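Local coordinates for protein glycerol kinase, putative (Plasmodium falciparum, PDB 2W40) that probably phosphorylates glycerol with ATP to give sn-glycerol 3-phosphate, the entry step of glycerol breakdown, as a member of the FGGY kinase family, at residues Lys17-Phe20 and Asn26-His29; Asn135-Ala140 and Gly288-Ile293; Leu171-Asn174 and Asn179-Thr182; Asn174-Asn179 and Ile240-Cys245; Met193-Leu198 and Val282-Cys287. One frame throughout, in Å; residues are numbered along the deposited sequence.

Overall arrangement
Contacts 1, 3 and 4 belong to the N-terminal FGGY domain, whereas contacts 2 and 5 join that domain to the C-terminal one. Contacts 3 and 4 form a pair: their centres are about 6 Å apart, they share N174 and N179, and both use the end of helix 167-176. Contact 4 also reaches the six-stranded sheet whose edge hairpin makes contact 1, with about 19 Å between the two centres. Contacts 2 and 5, about 10 Å apart between centres, meet through T291 and V283. Contact 2 lies nearest the substrate, since the Y137 side chain is about 3 Å from bound glycerol; contact 1, about 31 Å away between centres, lies across the chain's centre.

Contact 1: residues Lys17-Phe20 and Asn26-His29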
# COMPACT_ATOMS: atom_id res chain seq x y z
N LYS C 17 29.33 -3.56 -9.98
CA LYS C 17 29.71 -2.56 -11.00
C LYS C 17 31.26 -2.62 -11.13
O LYS C 17 32.02 -2.69 -10.11
CB LYS C 17 29.30 -1.15 -10.54
CG LYS C 17 27.87 -1.04 -10.15
CD LYS C 17 27.50 0.24 -9.50
CE LYS C 17 26.09 0.14 -9.00
NZ LYS C 17 25.55 1.52 -8.78
N VAL C 18 31.68 -2.54 -12.39
CA VAL C 18 33.12 -2.32 -12.73
C VAL C 18 33.26 -1.05 -13.55
O VAL C 18 32.41 -0.76 -14.42
CB VAL C 18 33.79 -3.52 -13.42
CG1 VAL C 18 33.77 -4.86 -12.57
CG2 VAL C 18 33.17 -3.82 -14.85
N PHE C 19 34.25 -0.25 -13.16
CA PHE C 19 34.59 1.02 -13.78
C PHE C 19 36.03 1.03 -14.10
O PHE C 19 36.87 0.75 -13.24
CB PHE C 19 34.29 2.19 -12.89
CG PHE C 19 32.85 2.31 -12.57
CD1 PHE C 19 32.04 3.12 -13.29
CD2 PHE C 19 32.32 1.62 -11.52
CE1 PHE C 19 30.75 3.27 -12.98
CE2 PHE C 19 31.04 1.74 -11.22
CZ PHE C 19 30.22 2.57 -11.99
N PHE C 20 36.33 1.27 -15.36
CA PHE C 20 37.73 1.52 -15.80
C PHE C 20 37.87 3.02 -16.02
O PHE C 20 37.19 3.59 -16.87
CB PHE C 20 38.11 0.69 -17.03
CG PHE C 20 37.95 -0.78 -16.83
CD1 PHE C 20 39.01 -1.59 -16.59
CD2 PHE C 20 36.64 -1.38 -16.85
CE1 PHE C 20 38.83 -2.97 -16.43
CE2 PHE C 20 36.47 -2.75 -16.72
CZ PHE C 20 37.58 -3.53 -16.46
N ASN C 26 38.39 10.02 -16.14
CA ASN C 26 37.29 9.77 -17.09
C ASN C 26 36.98 8.25 -17.14
O ASN C 26 37.90 7.44 -17.19
CB ASN C 26 37.66 10.18 -18.53
CG ASN C 26 38.13 11.61 -18.65
OD1 ASN C 26 39.31 11.89 -19.10
ND2 ASN C 26 37.26 12.54 -18.30
N ILE C 27 35.71 7.89 -17.11
CA ILE C 27 35.34 6.54 -17.34
C ILE C 27 35.51 6.14 -18.78
O ILE C 27 34.88 6.76 -19.71
CB ILE C 27 33.83 6.25 -16.86
CG1 ILE C 27 33.68 6.62 -15.39
CG2 ILE C 27 33.47 4.82 -17.15
CD1 ILE C 27 32.21 6.53 -14.84
N VAL C 28 36.37 5.17 -19.04
CA VAL C 28 36.54 4.60 -20.38
C VAL C 28 35.75 3.33 -20.66
O VAL C 28 35.50 2.96 -21.79
CB VAL C 28 38.05 4.46 -20.73
CG1 VAL C 28 38.76 5.91 -20.62
CG2 VAL C 28 38.74 3.38 -19.82
N HIS C 29 35.30 2.60 -19.62
CA HIS C 29 34.37 1.52 -19.80
C HIS C 29 33.73 1.26 -18.44
O HIS C 29 34.40 1.39 -17.43
CB HIS C 29 35.08 0.21 -20.20
CG HIS C 29 34.15 -0.97 -20.31
ND1 HIS C 29 34.08 -1.97 -19.38
CD2 HIS C 29 33.20 -1.25 -21.24
CE1 HIS C 29 33.14 -2.83 -19.74
NE2 HIS C 29 32.64 -2.45 -20.89
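The F20 and H29 side chains run alongside each other from neighbouring strands, with their ring planes inclined by 50° and their centroids 5.7 Å apart. F20 CD2 approaches the edge of the imidazole, near its plane, and comes 3.6 Å from H29 ND1. At the phenyl edge, likewise in plane, sits the carbonyl oxygen H29 O. The F19 ring points to the other face of the sheet, where I27 CD1 meets it obliquely, 3.7 Å from F19 CD1.

The backbone pairing explains this arrangement. F20 N donates an almost straight bond (173°) to H29 O, at 2.8 Å. In return F20 O receives two N-H groups: that of V28 at 2.8 Å and, in a weak bond, that of H29 at 3.5 Å. V28 and H29 thus both face F20, the signature of a classic beta bulge in the antiparallel hairpin of strands 15-21 and 27-34. H29 CG is anti to its own nitrogen (chi1 176°), which sets the imidazole alongside the phenyl ring, while V28 CG2 rests 3.3 Å from F20 O. On the ring side, helix 49-70 covers the pair, with L67 against F20 and with E62 and V66 against H29.

One carbonyl oxygen therefore serves two successive amides, and the I27 CA-H group adds a further contact to it. F20 O takes a good bond from V28 N and a weak one from H29 N, while the phenyl and imidazole edges meet on the side facing helix 49-70.

Contact 2: residues Asn135-Ala140 and Gly288-Ile293. With EDO (1,2-ethanediol), chain B.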
# COMPACT_ATOMS: atom_id res chain seq x y z
N ASN C 135 22.35 -2.70 17.21
CA ASN C 135 21.33 -2.55 16.21
C ASN C 135 21.27 -3.78 15.31
O ASN C 135 22.09 -4.67 15.46
CB ASN C 135 21.56 -1.23 15.44
CG ASN C 135 22.89 -1.20 14.73
OD1 ASN C 135 23.29 -2.24 14.09
ND2 ASN C 135 23.57 -0.01 14.76
N THR C 136 20.31 -3.80 14.41
CA THR C 136 20.14 -4.92 13.49
C THR C 136 20.99 -4.81 12.24
O THR C 136 20.95 -5.72 11.37
CB THR C 136 18.68 -5.13 13.05
OG1 THR C 136 18.31 -3.95 12.36
CG2 THR C 136 17.73 -5.31 14.27
N TYR C 137 21.71 -3.69 12.16
CA TYR C 137 22.31 -3.13 10.90
C TYR C 137 23.79 -3.61 10.75
O TYR C 137 24.19 -4.10 9.66
CB TYR C 137 22.22 -1.61 11.05
CG TYR C 137 22.88 -0.76 9.98
CD1 TYR C 137 22.95 -1.18 8.63
CD2 TYR C 137 23.28 0.48 10.30
CE1 TYR C 137 23.54 -0.29 7.65
CE2 TYR C 137 23.88 1.30 9.36
CZ TYR C 137 23.96 0.93 8.04
OH TYR C 137 24.55 1.82 7.14
N PHE C 138 24.60 -3.42 11.82
CA PHE C 138 26.01 -3.85 11.86
C PHE C 138 26.22 -5.34 11.79
O PHE C 138 25.28 -6.06 11.91
CB PHE C 138 26.73 -3.17 12.97
CG PHE C 138 27.12 -1.72 12.67
CD1 PHE C 138 26.46 -0.95 11.72
CD2 PHE C 138 28.24 -1.19 13.30
CE1 PHE C 138 26.90 0.37 11.45
CE2 PHE C 138 28.66 0.13 13.06
CZ PHE C 138 27.93 0.91 12.17
N SER C 139 27.44 -5.79 11.53
CA SER C 139 27.66 -7.22 11.23
C SER C 139 27.45 -8.12 12.47
O SER C 139 27.04 -9.29 12.30
CB SER C 139 29.08 -7.46 10.73
OG SER C 139 29.36 -6.67 9.61
N ALA C 140 27.78 -7.57 13.65
CA ALA C 140 28.02 -8.44 14.85
C ALA C 140 26.81 -9.34 15.17
O ALA C 140 26.98 -10.53 15.44
CB ALA C 140 28.35 -7.63 16.07
N GLY C 288 21.12 9.97 17.72
CA GLY C 288 20.88 8.91 16.80
C GLY C 288 21.74 8.76 15.59
O GLY C 288 21.40 8.00 14.71
N LEU C 289 22.87 9.45 15.53
CA LEU C 289 23.80 9.29 14.44
C LEU C 289 24.92 8.34 14.89
O LEU C 289 25.20 8.13 16.07
CB LEU C 289 24.32 10.69 14.07
CG LEU C 289 23.26 11.73 13.59
CD1 LEU C 289 23.87 13.03 13.10
CD2 LEU C 289 22.39 11.18 12.38
N ILE C 290 25.53 7.69 13.92
CA ILE C 290 26.61 6.72 14.19
C ILE C 290 27.99 7.38 13.99
O ILE C 290 28.19 8.10 13.02
CB ILE C 290 26.48 5.53 13.21
CG1 ILE C 290 25.24 4.64 13.52
CG2 ILE C 290 27.82 4.66 13.17
CD1 ILE C 290 25.07 3.52 12.63
N THR C 291 28.89 7.16 14.92
CA THR C 291 30.31 7.58 14.80
C THR C 291 31.07 6.56 13.99
O THR C 291 31.03 5.37 14.36
CB THR C 291 30.97 7.68 16.19
OG1 THR C 291 30.17 8.49 16.97
CG2 THR C 291 32.40 8.19 16.13
N THR C 292 31.67 6.94 12.88
CA THR C 292 32.37 6.01 12.02
C THR C 292 33.73 6.62 11.55
O THR C 292 34.05 7.76 11.87
CB THR C 292 31.46 5.60 10.83
OG1 THR C 292 32.02 4.48 10.18
CG2 THR C 292 31.30 6.83 9.82
N ILE C 293 34.52 5.80 10.95
CA ILE C 293 35.78 6.23 10.38
C ILE C 293 35.46 6.80 8.97
O ILE C 293 34.73 6.11 8.20
CB ILE C 293 36.80 5.10 10.18
CG1 ILE C 293 37.20 4.41 11.48
CG2 ILE C 293 38.00 5.65 9.40
CD1 ILE C 293 37.89 5.25 12.42
C1 EDO B . 24.33 6.07 18.21
O1 EDO B . 23.87 7.44 18.36
C2 EDO B . 23.41 5.26 17.34
O2 EDO B . 23.86 3.97 17.25
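I290 sends its CD1 methyl toward Y137 and F138, and the closest approaches of the contact gather at that one carbon. F138 comes from the opposite direction, with CE1 3.8 Å from I290 CD1, and its CZ also touches I290 CG2 at 3.9 Å. The methyl meets the phenyl ring obliquely. I290 CD1 also comes to the edge of the Y137 ring, near its plane, 4.1 Å from Y137 CE2. The two aromatic rings also touch each other, since Y137 CE2 sits at the edge of the F138 ring and in its plane. With CG1 beside the backbone nitrogen and CD1 fully extended (chi2 -180°), the isoleucine reaches both.

The N135 side of the contact is looser. Its ND2 stays 4.4 Å from I290 CD1, and its OD1 is engaged by its own loop. N135 OD1 accepts from Y137 N, which lies well above the carbonyl plane, and from F138 N at 2.9 Å, in a nearly straight bond (172°). These two bonds make an Asx turn extended to an Asx motif and fix the loop from which both aromatic rings project. Beyond I290, an ethanediol, probably from the crystallisation liquor, donates from O1 to L289 O at 2.7 Å and brings O2 4.0 Å from I290 CG1.

Y137 OH hydrogen-bonds to bound glycerol, and R85 and E86 pack on the same tyrosine, as in the substrate site of glycerol kinases. The loop leads from helix 123-130 into helix 140-149 of the N-terminal domain, while I290 begins strand 290-295, paired with strand 304-311 at the edge of the C-terminal sheet.

Contact 3: residues Leu171-Asn174 and Asn179-Thr182; sequences LIFN and NCYT
F173 holds CG anti to its backbone nitrogen (chi1 178°), while C180 keeps SG beside its own nitrogen (chi1 -71°); these two choices bring the thiol to the rim of the phenyl ring. SG lies 3.8 Å from F173 CD1 and 5.0 Å from the ring centroid. Because it sits 81° off the ring normal, the sulfur meets the edge of F173, near the ring plane, in a sulfur-aromatic contact.

The backbone comes close at the same place. N179 O is 3.2 Å from F173 CA, in a CA-H...O contact, and 3.5 Å from F173 CB. It also lies near the ring, from an oblique direction.

The two segments flank the tight turn by which helix 167-176 passes into strand 181-183, a helix-to-strand connection in the N-terminal FGGY domain. On reversing direction the chain lays N179 and C180 back along the last turns of the helix, N179 against I172 and F173, C180 beside the F173 ring.

I172 points toward this returning chain. The I172 and N179 side chains cross at about a right angle, with I172 CG2 4.2 Å from N179 CB. The same I172 CG2 reaches the edge of the tyrosine ring, 4.3 Å from Y181 CD2. N179 turns its amide to another partner, with ND2 hydrogen-bonded to F226 O.

The F173 ring has a further edge-to-face partner in W91, and that of Y181 takes part in a cation-pi interaction with K220. Through backbone bonds from C180 and T182, the strand pairs in parallel with strand 218-220.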
# COMPACT_ATOMS: atom_id res chain seq x y z
N LEU C 171 35.90 -10.37 -1.53
CA LEU C 171 36.43 -10.11 -2.86
C LEU C 171 37.94 -10.26 -2.89
O LEU C 171 38.50 -10.87 -3.79
CB LEU C 171 35.97 -8.71 -3.31
CG LEU C 171 34.67 -8.56 -4.04
CD1 LEU C 171 33.52 -9.41 -3.54
CD2 LEU C 171 34.31 -7.09 -4.35
N ILE C 172 38.64 -9.70 -1.92
CA ILE C 172 40.10 -9.73 -1.90
C ILE C 172 40.58 -11.18 -1.69
O ILE C 172 41.47 -11.66 -2.40
CB ILE C 172 40.66 -8.77 -0.77
CG1 ILE C 172 40.36 -7.25 -1.09
CG2 ILE C 172 42.15 -9.11 -0.50
CD1 ILE C 172 40.67 -6.34 0.15
N PHE C 173 39.90 -11.91 -0.81
CA PHE C 173 40.24 -13.32 -0.56
C PHE C 173 40.14 -14.12 -1.85
O PHE C 173 41.07 -14.89 -2.17
CB PHE C 173 39.30 -13.85 0.49
CG PHE C 173 39.48 -15.27 0.82
CD1 PHE C 173 40.31 -15.61 1.88
CD2 PHE C 173 38.91 -16.26 -0.01
CE1 PHE C 173 40.52 -16.97 2.17
CE2 PHE C 173 39.08 -17.65 0.34
CZ PHE C 173 39.87 -17.97 1.42
N ASN C 174 39.08 -13.95 -2.61
CA ASN C 174 38.96 -14.70 -3.82
C ASN C 174 39.92 -14.26 -4.89
O ASN C 174 40.54 -15.06 -5.55
CB ASN C 174 37.52 -14.68 -4.32
CG ASN C 174 36.61 -15.52 -3.50
OD1 ASN C 174 35.80 -15.04 -2.70
ND2 ASN C 174 36.64 -16.77 -3.74
N ASN C 179 44.29 -14.05 0.60
CA ASN C 179 44.61 -12.97 1.55
C ASN C 179 43.36 -12.60 2.35
O ASN C 179 42.28 -12.56 1.82
CB ASN C 179 45.13 -11.70 0.86
CG ASN C 179 46.45 -11.91 0.12
OD1 ASN C 179 47.10 -12.94 0.23
ND2 ASN C 179 46.88 -10.84 -0.57
N CYS C 180 43.55 -12.29 3.63
CA CYS C 180 42.47 -11.97 4.54
C CYS C 180 42.76 -10.58 5.13
O CYS C 180 43.54 -10.39 6.13
CB CYS C 180 42.43 -13.01 5.68
SG CYS C 180 41.85 -14.67 5.17
N TYR C 181 42.07 -9.62 4.51
CA TYR C 181 42.22 -8.25 4.87
C TYR C 181 40.89 -7.55 4.92
O TYR C 181 39.98 -7.86 4.20
CB TYR C 181 43.08 -7.47 3.83
CG TYR C 181 44.51 -7.86 3.74
CD1 TYR C 181 45.31 -7.82 4.83
CD2 TYR C 181 45.09 -8.10 2.52
CE1 TYR C 181 46.66 -8.10 4.75
CE2 TYR C 181 46.45 -8.39 2.42
CZ TYR C 181 47.23 -8.39 3.55
OH TYR C 181 48.58 -8.62 3.47
N THR C 182 40.88 -6.51 5.72
CA THR C 182 39.85 -5.50 5.67
C THR C 182 40.53 -4.13 5.79
O THR C 182 41.74 -4.03 5.82
CB THR C 182 38.72 -5.66 6.77
OG1 THR C 182 37.58 -4.85 6.41
CG2 THR C 182 39.24 -5.40 8.19

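Contact 4: residues Asn174-Asn179 and Ile240-Cys245; sequences NLTKGN and IPITGC. With EDO (1,2-ethanediol), chain D.
A Schellman motif ends helix 167-176, and at this C-terminus L175 and T176 receive I242 from the neighbouring strand 241-247. The motif is marked by the positive phi of K177 (58°) and by two links back into the last turn: a probable bond from G178 N to F173 O at 2.9 Å, and one from K177 N to N174 O at 3.4 Å, the latter weak.

Contact with the strand is purely apolar and rests on one methyl group. I242 CD1 lies 3.7 Å from T176 CG2 and 4.0 Å from L175 CB, and it also touches L175 CD1. Both helix side chains cross the isoleucine at about a right angle, so its tip bears against them where they leave the helix.

T176 divides its two branches between these tasks. Chi1 of 72° sets OG1 between the backbone nitrogen and the carbonyl carbon and swings CG2 beside the nitrogen, toward I242. OG1 accepts from N179 N at 2.9 Å, an ST motif, and also bonds to I172 O one turn back, where it must be the donor. The hydroxyl thereby ties the capped turn to the helix, while the methyl remains for packing. An ethanediol, probably from the crystallisation liquor, sits beside T176 and N179.

Strand 241-247 runs between strands 74-83 and 225-228 in the six-stranded sheet, and I242 also packs on I81 and F226 of these neighbours. Helix 49-70 completes the surroundings, with Y57 and M60 against L175.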
# COMPACT_ATOMS: atom_id res chain seq x y z
N ASN C 174 39.08 -13.95 -2.61
CA ASN C 174 38.96 -14.70 -3.82
C ASN C 174 39.92 -14.26 -4.89
O ASN C 174 40.54 -15.06 -5.55
CB ASN C 174 37.52 -14.68 -4.32
CG ASN C 174 36.61 -15.52 -3.50
OD1 ASN C 174 35.80 -15.04 -2.70
ND2 ASN C 174 36.64 -16.77 -3.74
N LEU C 175 40.04 -12.96 -5.09
CA LEU C 175 40.96 -12.44 -6.17
C LEU C 175 42.43 -12.81 -5.99
O LEU C 175 43.14 -13.12 -6.95
CB LEU C 175 40.84 -10.93 -6.34
CG LEU C 175 39.55 -10.45 -7.01
CD1 LEU C 175 39.39 -8.94 -6.72
CD2 LEU C 175 39.61 -10.80 -8.55
N THR C 176 42.85 -12.82 -4.73
CA THR C 176 44.22 -13.05 -4.30
C THR C 176 44.53 -14.51 -3.97
O THR C 176 45.65 -14.84 -3.69
CB THR C 176 44.65 -12.15 -3.12
OG1 THR C 176 43.98 -12.59 -1.93
CG2 THR C 176 44.48 -10.69 -3.38
N LYS C 177 43.50 -15.40 -4.01
CA LYS C 177 43.61 -16.78 -3.61
C LYS C 177 44.06 -16.94 -2.17
O LYS C 177 44.89 -17.80 -1.84
CB LYS C 177 44.46 -17.59 -4.61
CG LYS C 177 43.91 -17.54 -5.99
CD LYS C 177 44.72 -18.48 -6.92
CE LYS C 177 44.45 -19.91 -6.63
NZ LYS C 177 42.93 -20.24 -6.80
N GLY C 178 43.52 -16.11 -1.30
CA GLY C 178 43.59 -16.38 0.17
C GLY C 178 43.95 -15.25 1.09
O GLY C 178 43.90 -15.46 2.30
N ASN C 179 44.29 -14.05 0.60
CA ASN C 179 44.61 -12.97 1.55
C ASN C 179 43.36 -12.60 2.35
O ASN C 179 42.28 -12.56 1.82
CB ASN C 179 45.13 -11.70 0.86
CG ASN C 179 46.45 -11.91 0.12
OD1 ASN C 179 47.10 -12.94 0.23
ND2 ASN C 179 46.88 -10.84 -0.57
N ILE C 240 48.25 -8.05 -11.16
CA ILE C 240 47.79 -6.69 -11.01
C ILE C 240 47.50 -6.50 -9.52
O ILE C 240 46.81 -7.34 -8.93
CB ILE C 240 46.52 -6.45 -11.83
CG1 ILE C 240 46.79 -6.60 -13.33
CG2 ILE C 240 45.97 -5.09 -11.59
CD1 ILE C 240 47.92 -5.73 -13.88
N PRO C 241 48.01 -5.40 -8.91
CA PRO C 241 47.86 -5.21 -7.45
C PRO C 241 46.52 -4.53 -7.06
O PRO C 241 46.01 -3.70 -7.79
CB PRO C 241 48.99 -4.28 -7.12
CG PRO C 241 49.07 -3.39 -8.33
CD PRO C 241 48.74 -4.23 -9.50
N ILE C 242 46.00 -4.93 -5.91
CA ILE C 242 44.82 -4.36 -5.31
C ILE C 242 45.41 -3.39 -4.28
O ILE C 242 46.11 -3.79 -3.32
CB ILE C 242 43.94 -5.43 -4.60
CG1 ILE C 242 43.43 -6.44 -5.64
CG2 ILE C 242 42.78 -4.74 -3.86
CD1 ILE C 242 42.81 -7.75 -5.00
N THR C 243 45.16 -2.11 -4.51
CA THR C 243 45.87 -1.07 -3.77
C THR C 243 44.99 -0.05 -3.05
O THR C 243 45.48 0.87 -2.36
CB THR C 243 46.81 -0.31 -4.73
OG1 THR C 243 46.04 0.31 -5.77
CG2 THR C 243 47.80 -1.28 -5.36
N GLY C 244 43.67 -0.19 -3.17
CA GLY C 244 42.79 0.60 -2.37
C GLY C 244 41.55 -0.15 -2.01
O GLY C 244 41.08 -0.95 -2.76
N CYS C 245 41.05 0.09 -0.80
CA CYS C 245 39.86 -0.54 -0.29
C CYS C 245 39.19 0.28 0.73
O CYS C 245 39.82 0.77 1.64
CB CYS C 245 40.27 -1.82 0.36
SG CYS C 245 38.89 -2.95 0.88
C1 EDO D . 48.58 -11.68 -3.06
O1 EDO D . 48.12 -12.93 -4.01
C2 EDO D . 49.94 -11.57 -2.39
O2 EDO D . 50.89 -10.51 -2.77

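Contact 5: residues Met193-Leu198 and Val282-Cys287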
# COMPACT_ATOMS: atom_id res chain seq x y z
N MET C 193 35.09 -3.51 16.30
CA MET C 193 36.32 -2.76 16.33
C MET C 193 36.21 -1.65 17.39
O MET C 193 35.16 -1.00 17.46
CB MET C 193 36.55 -2.11 14.99
CG MET C 193 37.95 -1.53 14.84
SD MET C 193 38.19 -0.51 13.36
CE MET C 193 37.42 1.07 13.88
N ASP C 194 37.30 -1.37 18.08
CA ASP C 194 37.47 -0.23 18.97
C ASP C 194 37.63 1.02 18.07
O ASP C 194 38.60 1.09 17.28
CB ASP C 194 38.67 -0.41 19.85
CG ASP C 194 38.79 0.75 20.90
OD1 ASP C 194 38.66 1.94 20.55
OD2 ASP C 194 39.09 0.44 22.10
N ILE C 195 36.64 1.90 18.10
CA ILE C 195 36.61 3.08 17.19
C ILE C 195 37.77 4.08 17.36
O ILE C 195 38.09 4.83 16.46
CB ILE C 195 35.25 3.81 17.35
CG1 ILE C 195 34.92 4.78 16.19
CG2 ILE C 195 35.08 4.57 18.62
CD1 ILE C 195 34.92 4.14 14.85
N ASN C 196 38.35 4.10 18.59
CA ASN C 196 39.50 4.95 18.94
C ASN C 196 40.85 4.28 18.62
O ASN C 196 41.74 4.91 18.06
CB ASN C 196 39.45 5.38 20.39
CG ASN C 196 38.41 6.38 20.63
OD1 ASN C 196 38.56 7.55 20.20
ND2 ASN C 196 37.30 5.97 21.23
N THR C 197 41.00 2.99 18.92
CA THR C 197 42.29 2.34 18.73
C THR C 197 42.45 1.65 17.34
O THR C 197 43.58 1.23 16.97
CB THR C 197 42.56 1.32 19.78
OG1 THR C 197 41.68 0.19 19.54
CG2 THR C 197 42.37 1.84 21.18
N LEU C 198 41.32 1.44 16.63
CA LEU C 198 41.34 0.85 15.34
C LEU C 198 41.77 -0.60 15.35
O LEU C 198 42.29 -1.14 14.35
CB LEU C 198 42.16 1.63 14.33
CG LEU C 198 41.81 3.13 14.20
CD1 LEU C 198 42.67 3.83 13.13
CD2 LEU C 198 40.38 3.46 14.05
N VAL C 282 36.72 12.48 17.39
CA VAL C 282 35.64 11.52 17.51
C VAL C 282 34.48 12.25 18.16
O VAL C 282 34.57 12.74 19.33
CB VAL C 282 36.05 10.37 18.38
CG1 VAL C 282 34.90 9.34 18.61
CG2 VAL C 282 37.34 9.72 17.79
N VAL C 283 33.38 12.31 17.46
CA VAL C 283 32.17 12.90 17.98
C VAL C 283 31.14 11.83 18.21
O VAL C 283 30.83 11.12 17.31
CB VAL C 283 31.63 13.99 17.03
CG1 VAL C 283 30.36 14.59 17.57
CG2 VAL C 283 32.71 15.07 16.76
N TYR C 284 30.62 11.75 19.43
CA TYR C 284 29.62 10.77 19.77
C TYR C 284 28.27 11.50 19.79
O TYR C 284 28.07 12.47 20.53
CB TYR C 284 29.87 10.15 21.11
CG TYR C 284 31.08 9.26 21.21
CD1 TYR C 284 31.09 7.97 20.65
CD2 TYR C 284 32.23 9.70 21.87
CE1 TYR C 284 32.22 7.17 20.75
CE2 TYR C 284 33.34 8.88 22.00
CZ TYR C 284 33.36 7.60 21.43
OH TYR C 284 34.53 6.83 21.62
N SER C 285 27.31 10.93 19.06
CA SER C 285 25.99 11.51 18.89
C SER C 285 25.19 11.32 20.18
O SER C 285 25.33 10.34 20.87
CB SER C 285 25.25 10.85 17.72
OG SER C 285 24.02 11.43 17.46
N THR C 286 24.35 12.29 20.45
CA THR C 286 23.22 12.09 21.39
C THR C 286 21.84 12.10 20.71
O THR C 286 20.76 12.09 21.43
CB THR C 286 23.21 13.16 22.50
OG1 THR C 286 22.97 14.44 21.92
CG2 THR C 286 24.53 13.16 23.29
N CYS C 287 21.84 12.03 19.38
CA CYS C 287 20.71 12.28 18.50
C CYS C 287 20.61 11.18 17.46
O CYS C 287 19.96 11.40 16.48
CB CYS C 287 20.85 13.72 17.73
SG CYS C 287 20.75 14.99 18.91
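This is a small interdomain contact between two irregular loops, in which N196, from the N-terminal FGGY domain, donates to the phenol of Y284 in the C-terminal domain. The bond from N196 ND2 to Y284 OH measures 2.9 Å with an N-H...O angle of 147°. The phenol oxygen lies close to the amide plane, while the amide and ring planes stand 59° apart, and N196 and Y284 approach head-on. The hydroxyl has a second, weak partner in K128 O.

The other end of the amide meets carbon: N196 OD1 rests 3.5 Å from V282 CG2. With CG1 anti to its nitrogen (chi1 177°), V282 places CG1 over one face of the Y284 ring, 3.6 Å above the plane and offset toward the rim. The valine thus uses one branch for the ring and the other for the asparagine. I195 and Y284 run antiparallel past each other, which brings I195 CG2 3.8 Å from Y284 OH.

Within the first loop, D194 OD1 accepts from N196 N at 2.9 Å, nearly along its C-O axis, and from T197 N above the carboxylate plane. This Asx turn and Asx motif shape the backbone that presents I195 and N196.

Strand 290-295 packs against both loops: I293 on I195, and T291 on V282 and Y284. On strand 304-311, Y305 hydrogen-bonds through its OH to I195 O, while helix 123-130 lends Q127 to the side of Y284.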